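Local structure of pirin family protein (Acinetobacter baumannii, 6D0P) at residues V165-Y170 and S181-W186; H64-F69 and H108-S113. The protein is a pirin-family protein of the cupin superfamily that binds a metal ion and probably acts as a dioxygenase of the quercetin 2,3-dioxygenase type. One frame throughout, in Å; residues are numbered along the deposited sequence. Where two conformers were deposited one is given.

Interaction 1 (V165-Y170 and S181-W186); sequences VIAGEY and SPLNVW
Tyr170 turns the edge of its ring onto the face of Trp186 in a T-shaped pair, with the planes at 75° and the centroids of the tyrosine ring and the indole six-membered ring 5.1 Å apart. Tyr170 CD1 makes the closest touch, 3.7 Å from Trp186 CH2. The opposite indole face carries CB of Asn184, so the ring is sandwiched between its own strand and the tyrosine. Trp186 has CG beside its backbone N (chi1 -52°), which swings the indole back across the 165-170 segment. Val165 runs alongside it, pointing the same way, with CG1 4.0 Å from Trp186 CD1. On the backbone this is a classic beta bulge: Ile166 and Ala167 both face Val185, and both amides turn to its carbonyl. The bond from Ala167 N to Val185 O is straight and lies on a lone pair at 3.1 Å, whereas that from Ile166 N is weak. Val185 N returns a bond to Ala167 O. Beyond the bulge, Asn184 takes over from the backbone: its OD1 accepts the amide of Glu169 at 2.9 Å, nearly end-on to the side-chain carbonyl, and takes a weak bond from Trp186 NE1. A water joins Asn184 ND2 to Glu169 O. On the other face of the sheet, CB of Ala167 sits 4.1 Å from Leu183 CD1 and packs against Val185; Trp99 touches all three.

Interaction 2 (H64-F69 and H108-S113); sequences HPHRGF and HEEFHS. With MN (manganese (II) ion), chain G.
His64 and His108 face each other as an antiparallel hydrogen-bonded pair and send their imidazoles to the same manganese ion. The paired backbones are joined by bonds from His64 N to His108 O and from His108 N to His64 O. From CB of His64 the side chain turns in between its own backbone N and carbonyl carbon (chi1 62°), which brings the ring over the neighbouring strand. CG lies 3.8 Å from His108 O, which sits over one face of the ring. ND1 is nearer to that oxygen, but the angle is poor; its hydrogen bond goes instead to Gly62 O, which helps fix the rotation of the ring. Farther along the same face, CD2 comes within 3.9 Å of His108 CD2, where the edge of His108 meets the His64 ring in an offset T-shaped pair, planes 63° apart. CE1 passes 3.2 Å from Glu110 OE1, which lies at the ring's edge and near its plane. The tip, NE2, binds the manganese at 2.2 Å. NE2 of His66 and of His108 and OE1 of Glu110 are the other protein ligands, and two waters bring the shell to a roughly octahedral six. The farther water, 2.5 Å from the manganese, stands opposite His64 NE2 and gives a weak bond to Glu110 OE2. Gln127 NE2 also holds that second oxygen, steadying a carboxylate bound through one oxygen. Three histidines and one glutamate brought together on cupin strands form the characteristic metal site of pirins, where iron is the predicted cofactor.

Overall arrangement
The two contacts fall in different cupin domains, on opposite sides of the chain's centre. Their centres are 23 Å apart, and the nearest atoms, about 10 Å apart, do not touch. Interaction 2 holds the manganese site of the N-terminal domain; interaction 1, in the C-terminal half, contributes no ligand to it. What connects them is the sheet between. Strand 121-131 supplies Gln127 to the carboxylate of Glu110, while its Leu128 and Val130 touch Val185 and Leu183. Trp99 belongs to strand 97-101 of that same N-terminal sheet, which thus reaches interaction 1 from two of its strands. At the other end of interaction 1, the Tyr170 side chain lies about 7 Å from a bound magnesium ion.

Interaction 1 (V165-Y170 and S181-W186)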
loop_
_atom_site.group_PDB
_atom_site.type_symbol
_atom_site.label_atom_id
_atom_site.label_comp_id
_atom_site.label_asym_id
_atom_site.label_seq_id
_atom_site.Cartn_x
_atom_site.Cartn_y
_atom_site.Cartn_z
ATOM N N VAL A 165 -2.059 -12.617 3.803
ATOM C CA VAL A 165 -3.193 -12.222 2.989
ATOM C C VAL A 165 -3.832 -10.991 3.629
ATOM O O VAL A 165 -4.706 -11.086 4.491
ATOM C CB VAL A 165 -4.190 -13.382 2.818
ATOM C CG1 VAL A 165 -5.235 -13.057 1.766
ATOM C CG2 VAL A 165 -3.482 -14.682 2.462
ATOM N N ILE A 166 -3.371 -9.830 3.220
ATOM C CA ILE A 166 -3.875 -8.595 3.801
ATOM C C ILE A 166 -5.303 -8.338 3.271
ATOM O O ILE A 166 -6.194 -7.992 4.036
ATOM C CB ILE A 166 -2.889 -7.445 3.548
ATOM C CG1 ILE A 166 -1.588 -7.682 4.325
ATOM C CG2 ILE A 166 -3.507 -6.104 3.906
ATOM C CD1 ILE A 166 -0.483 -6.743 3.941
ATOM N N ALA A 167 -5.498 -8.548 1.983
ATOM C CA ALA A 167 -6.795 -8.451 1.352
ATOM C C ALA A 167 -6.905 -9.516 0.259
ATOM O O ALA A 167 -5.897 -9.868 -0.381
ATOM C CB ALA A 167 -7.003 -7.069 0.763
ATOM N N GLY A 168 -8.127 -9.941 -0.013
ATOM C CA GLY A 168 -8.387 -10.884 -1.073
ATOM C C GLY A 168 -8.427 -12.319 -0.576
ATOM O O GLY A 168 -9.043 -12.650 0.439
ATOM N N GLU A 169 -7.755 -13.188 -1.299
ATOM C CA GLU A 169 -7.785 -14.602 -0.933
ATOM C C GLU A 169 -6.590 -15.327 -1.547
ATOM O O GLU A 169 -6.272 -15.099 -2.698
ATOM C CB GLU A 169 -9.057 -15.262 -1.471
ATOM C CG GLU A 169 -9.083 -16.770 -1.257
ATOM C CD GLU A 169 -10.460 -17.390 -1.048
ATOM O OE1 GLU A 169 -11.425 -16.926 -1.690
ATOM O OE2 GLU A 169 -10.560 -18.343 -0.249
ATOM N N TYR A 170 -5.983 -16.186 -0.752
ATOM C CA TYR A 170 -4.893 -17.037 -1.182
ATOM C C TYR A 170 -4.986 -18.387 -0.443
ATOM O O TYR A 170 -5.220 -18.423 0.753
ATOM C CB TYR A 170 -3.545 -16.364 -0.906
ATOM C CG TYR A 170 -2.399 -17.155 -1.455
ATOM C CD1 TYR A 170 -1.967 -16.946 -2.752
ATOM C CD2 TYR A 170 -1.803 -18.166 -0.720
ATOM C CE1 TYR A 170 -0.948 -17.705 -3.296
ATOM C CE2 TYR A 170 -0.785 -18.935 -1.254
ATOM C CZ TYR A 170 -0.362 -18.710 -2.546
ATOM O OH TYR A 170 0.637 -19.462 -3.087
ATOM N N SER A 181 -14.016 -3.608 -4.190
ATOM C CA SER A 181 -13.944 -4.261 -5.494
ATOM C C SER A 181 -13.003 -5.464 -5.350
ATOM O O SER A 181 -12.260 -5.509 -4.381
ATOM C CB SER A 181 -13.483 -3.308 -6.586
ATOM O OG SER A 181 -12.201 -2.774 -6.313
ATOM N N PRO A 182 -13.018 -6.402 -6.307
ATOM C CA PRO A 182 -12.185 -7.606 -6.184
ATOM C C PRO A 182 -10.696 -7.269 -6.321
ATOM O O PRO A 182 -10.276 -6.751 -7.361
ATOM C CB PRO A 182 -12.647 -8.531 -7.320
ATOM C CG PRO A 182 -14.053 -8.051 -7.609
ATOM C CD PRO A 182 -13.920 -6.550 -7.466
ATOM N N LEU A 183 -9.927 -7.543 -5.276
ATOM C CA LEU A 183 -8.519 -7.238 -5.293
ATOM C C LEU A 183 -7.789 -8.043 -4.214
ATOM O O LEU A 183 -8.392 -8.548 -3.241
ATOM C CB LEU A 183 -8.296 -5.726 -5.147
ATOM C CG LEU A 183 -8.638 -5.084 -3.811
ATOM C CD1 LEU A 183 -7.458 -5.135 -2.863
ATOM C CD2 LEU A 183 -9.044 -3.641 -3.999
ATOM N N ASN A 184 -6.498 -8.207 -4.464
ATOM C CA ASN A 184 -5.578 -8.908 -3.583
ATOM C C ASN A 184 -4.435 -7.983 -3.180
ATOM O O ASN A 184 -3.848 -7.258 -4.017
ATOM C CB ASN A 184 -4.929 -10.121 -4.251
ATOM C CG ASN A 184 -5.890 -11.259 -4.473
ATOM O OD1 ASN A 184 -6.453 -11.783 -3.513
ATOM N ND2 ASN A 184 -6.051 -11.679 -5.726
ATOM N N VAL A 185 -4.101 -8.053 -1.901
ATOM C CA VAL A 185 -2.905 -7.420 -1.392
ATOM C C VAL A 185 -2.237 -8.485 -0.541
ATOM O O VAL A 185 -2.785 -8.893 0.506
ATOM C CB VAL A 185 -3.143 -6.127 -0.590
ATOM C CG1 VAL A 185 -1.845 -5.627 0.040
ATOM C CG2 VAL A 185 -3.753 -5.025 -1.447
ATOM N N TRP A 186 -1.118 -8.983 -1.049
ATOM C CA TRP A 186 -0.364 -10.012 -0.366
ATOM C C TRP A 186 1.043 -9.488 -0.079
ATOM O O TRP A 186 1.641 -8.834 -0.940
ATOM C CB TRP A 186 -0.261 -11.291 -1.212
ATOM C CG TRP A 186 -1.547 -11.832 -1.741
ATOM C CD1 TRP A 186 -2.783 -11.754 -1.170
ATOM C CD2 TRP A 186 -1.696 -12.629 -2.931
ATOM N NE1 TRP A 186 -3.702 -12.399 -1.957
ATOM C CE2 TRP A 186 -3.061 -12.953 -3.039
ATOM C CE3 TRP A 186 -0.815 -13.044 -3.939
ATOM C CZ2 TRP A 186 -3.564 -13.700 -4.104
ATOM C CZ3 TRP A 186 -1.311 -13.779 -5.000
ATOM C CH2 TRP A 186 -2.668 -14.106 -5.072
HETATM O O HOH W 1 -7.130 -14.419 -5.497
#

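Interaction 2 (H64-F69 and H108-S113)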
loop_
_atom_site.group_PDB
_atom_site.type_symbol
_atom_site.label_atom_id
_atom_site.label_comp_id
_atom_site.label_asym_id
_atom_site.label_seq_id
_atom_site.Cartn_x
_atom_site.Cartn_y
_atom_site.Cartn_z
ATOM N N HIS A 64 -3.802 16.717 7.220
ATOM C CA HIS A 64 -3.982 16.770 5.786
ATOM C C HIS A 64 -5.258 15.996 5.432
ATOM O O HIS A 64 -5.661 15.094 6.146
ATOM C CB HIS A 64 -2.773 16.194 5.035
ATOM C CG HIS A 64 -2.514 14.755 5.334
ATOM N ND1 HIS A 64 -1.790 14.358 6.435
ATOM C CD2 HIS A 64 -2.864 13.622 4.678
ATOM C CE1 HIS A 64 -1.712 13.040 6.455
ATOM N NE2 HIS A 64 -2.369 12.564 5.390
ATOM N N PRO A 65 -5.885 16.363 4.328
ATOM C CA PRO A 65 -7.096 15.708 3.918
ATOM C C PRO A 65 -6.907 14.592 2.886
ATOM O O PRO A 65 -5.866 14.526 2.211
ATOM C CB PRO A 65 -7.902 16.843 3.275
ATOM C CG PRO A 65 -6.849 17.695 2.635
ATOM C CD PRO A 65 -5.688 17.621 3.600
ATOM N N HIS A 66 -7.927 13.742 2.795
ATOM C CA HIS A 66 -8.047 12.738 1.737
ATOM C C HIS A 66 -9.518 12.618 1.359
ATOM O O HIS A 66 -10.402 12.722 2.242
ATOM C CB HIS A 66 -7.563 11.336 2.155
ATOM C CG HIS A 66 -6.124 11.229 2.511
ATOM N ND1 HIS A 66 -5.125 11.424 1.571
ATOM C CD2 HIS A 66 -5.513 10.865 3.663
ATOM C CE1 HIS A 66 -3.946 11.233 2.156
ATOM N NE2 HIS A 66 -4.160 10.863 3.436
ATOM N N ARG A 67 -9.786 12.389 0.072
ATOM C CA ARG A 67 -11.128 12.091 -0.352
ATOM C C ARG A 67 -11.067 11.203 -1.592
ATOM O O ARG A 67 -10.248 11.454 -2.493
ATOM C CB ARG A 67 -11.924 13.365 -0.664
ATOM C CG ARG A 67 -13.273 13.109 -1.336
ATOM C CD ARG A 67 -14.056 14.375 -1.679
ATOM N NE ARG A 67 -14.619 15.004 -0.487
ATOM C CZ ARG A 67 -15.342 16.120 -0.498
ATOM N NH1 ARG A 67 -15.538 16.779 -1.638
ATOM N NH2 ARG A 67 -15.876 16.563 0.627
ATOM N N GLY A 68 -11.934 10.181 -1.616
ATOM C CA GLY A 68 -12.169 9.391 -2.816
ATOM C C GLY A 68 -11.477 8.037 -2.901
ATOM O O GLY A 68 -11.715 7.305 -3.869
ATOM N N PHE A 69 -10.653 7.682 -1.945
ATOM C CA PHE A 69 -9.894 6.452 -2.067
ATOM C C PHE A 69 -9.543 5.937 -0.675
ATOM O O PHE A 69 -10.049 6.455 0.344
ATOM C CB PHE A 69 -8.657 6.706 -2.945
ATOM C CG PHE A 69 -7.739 7.746 -2.385
ATOM C CD1 PHE A 69 -7.999 9.093 -2.567
ATOM C CD2 PHE A 69 -6.618 7.379 -1.670
ATOM C CE1 PHE A 69 -7.150 10.053 -2.041
ATOM C CE2 PHE A 69 -5.773 8.345 -1.141
ATOM C CZ PHE A 69 -6.047 9.673 -1.319
ATOM N N HIS A 108 -6.586 14.041 8.777
ATOM C CA HIS A 108 -5.825 13.310 9.775
ATOM C C HIS A 108 -4.339 13.660 9.747
ATOM O O HIS A 108 -3.815 14.304 8.827
ATOM C CB HIS A 108 -6.108 11.807 9.627
ATOM C CG HIS A 108 -5.387 11.095 8.530
ATOM N ND1 HIS A 108 -5.157 9.736 8.582
ATOM C CD2 HIS A 108 -4.783 11.534 7.407
ATOM C CE1 HIS A 108 -4.476 9.378 7.500
ATOM N NE2 HIS A 108 -4.230 10.458 6.780
ATOM N N GLU A 109 -3.687 13.226 10.820
ATOM C CA GLU A 109 -2.269 13.333 10.983
ATOM C C GLU A 109 -1.721 11.914 11.191
ATOM O O GLU A 109 -2.433 11.037 11.688
ATOM C CB GLU A 109 -1.916 14.235 12.164
ATOM C CG GLU A 109 -2.433 13.699 13.479
ATOM C CD GLU A 109 -2.217 14.608 14.677
ATOM O OE1 GLU A 109 -2.017 14.065 15.797
ATOM O OE2 GLU A 109 -2.241 15.846 14.488
ATOM N N GLU A 110 -0.474 11.711 10.788
ATOM C CA GLU A 110 0.217 10.421 10.884
ATOM C C GLU A 110 1.632 10.706 11.398
ATOM O O GLU A 110 2.388 11.454 10.786
ATOM C CB GLU A 110 0.263 9.700 9.523
ATOM C CG GLU A 110 -1.104 9.373 8.935
ATOM C CD GLU A 110 -1.156 8.965 7.458
ATOM O OE1 GLU A 110 -1.235 9.869 6.559
ATOM O OE2 GLU A 110 -1.170 7.742 7.205
ATOM N N PHE A 111 2.032 10.007 12.438
ATOM C CA PHE A 111 3.338 10.279 13.005
ATOM C C PHE A 111 3.826 9.054 13.770
ATOM O O PHE A 111 3.038 8.140 14.087
ATOM C CB PHE A 111 3.227 11.490 13.922
ATOM C CG PHE A 111 2.083 11.376 14.891
ATOM C CD1 PHE A 111 0.819 11.831 14.555
ATOM C CD2 PHE A 111 2.263 10.791 16.129
ATOM C CE1 PHE A 111 -0.233 11.701 15.445
ATOM C CE2 PHE A 111 1.214 10.685 17.026
ATOM C CZ PHE A 111 -0.033 11.137 16.680
ATOM N N HIS A 112 5.103 9.075 14.110
ATOM C CA HIS A 112 5.668 7.947 14.803
ATOM C C HIS A 112 4.943 7.801 16.150
ATOM O O HIS A 112 4.626 8.804 16.809
ATOM C CB HIS A 112 7.170 8.116 15.036
ATOM C CG HIS A 112 7.999 8.238 13.797
ATOM N ND1 HIS A 112 9.320 8.641 13.850
ATOM C CD2 HIS A 112 7.699 8.077 12.489
ATOM C CE1 HIS A 112 9.802 8.716 12.621
ATOM N NE2 HIS A 112 8.826 8.366 11.766
ATOM N N SER A 113 4.665 6.589 16.569
ATOM C CA SER A 113 4.006 6.393 17.850
ATOM C C SER A 113 4.876 6.956 18.978
ATOM O O SER A 113 6.094 6.997 18.855
ATOM C CB SER A 113 3.738 4.952 18.097
ATOM O OG SER A 113 4.898 4.295 18.569
HETATM MN MN MN G . -2.760 10.468 5.067
HETATM O O HOH W 2 -2.961 8.012 5.031
HETATM O O HOH W 3 -1.187 9.989 3.568
#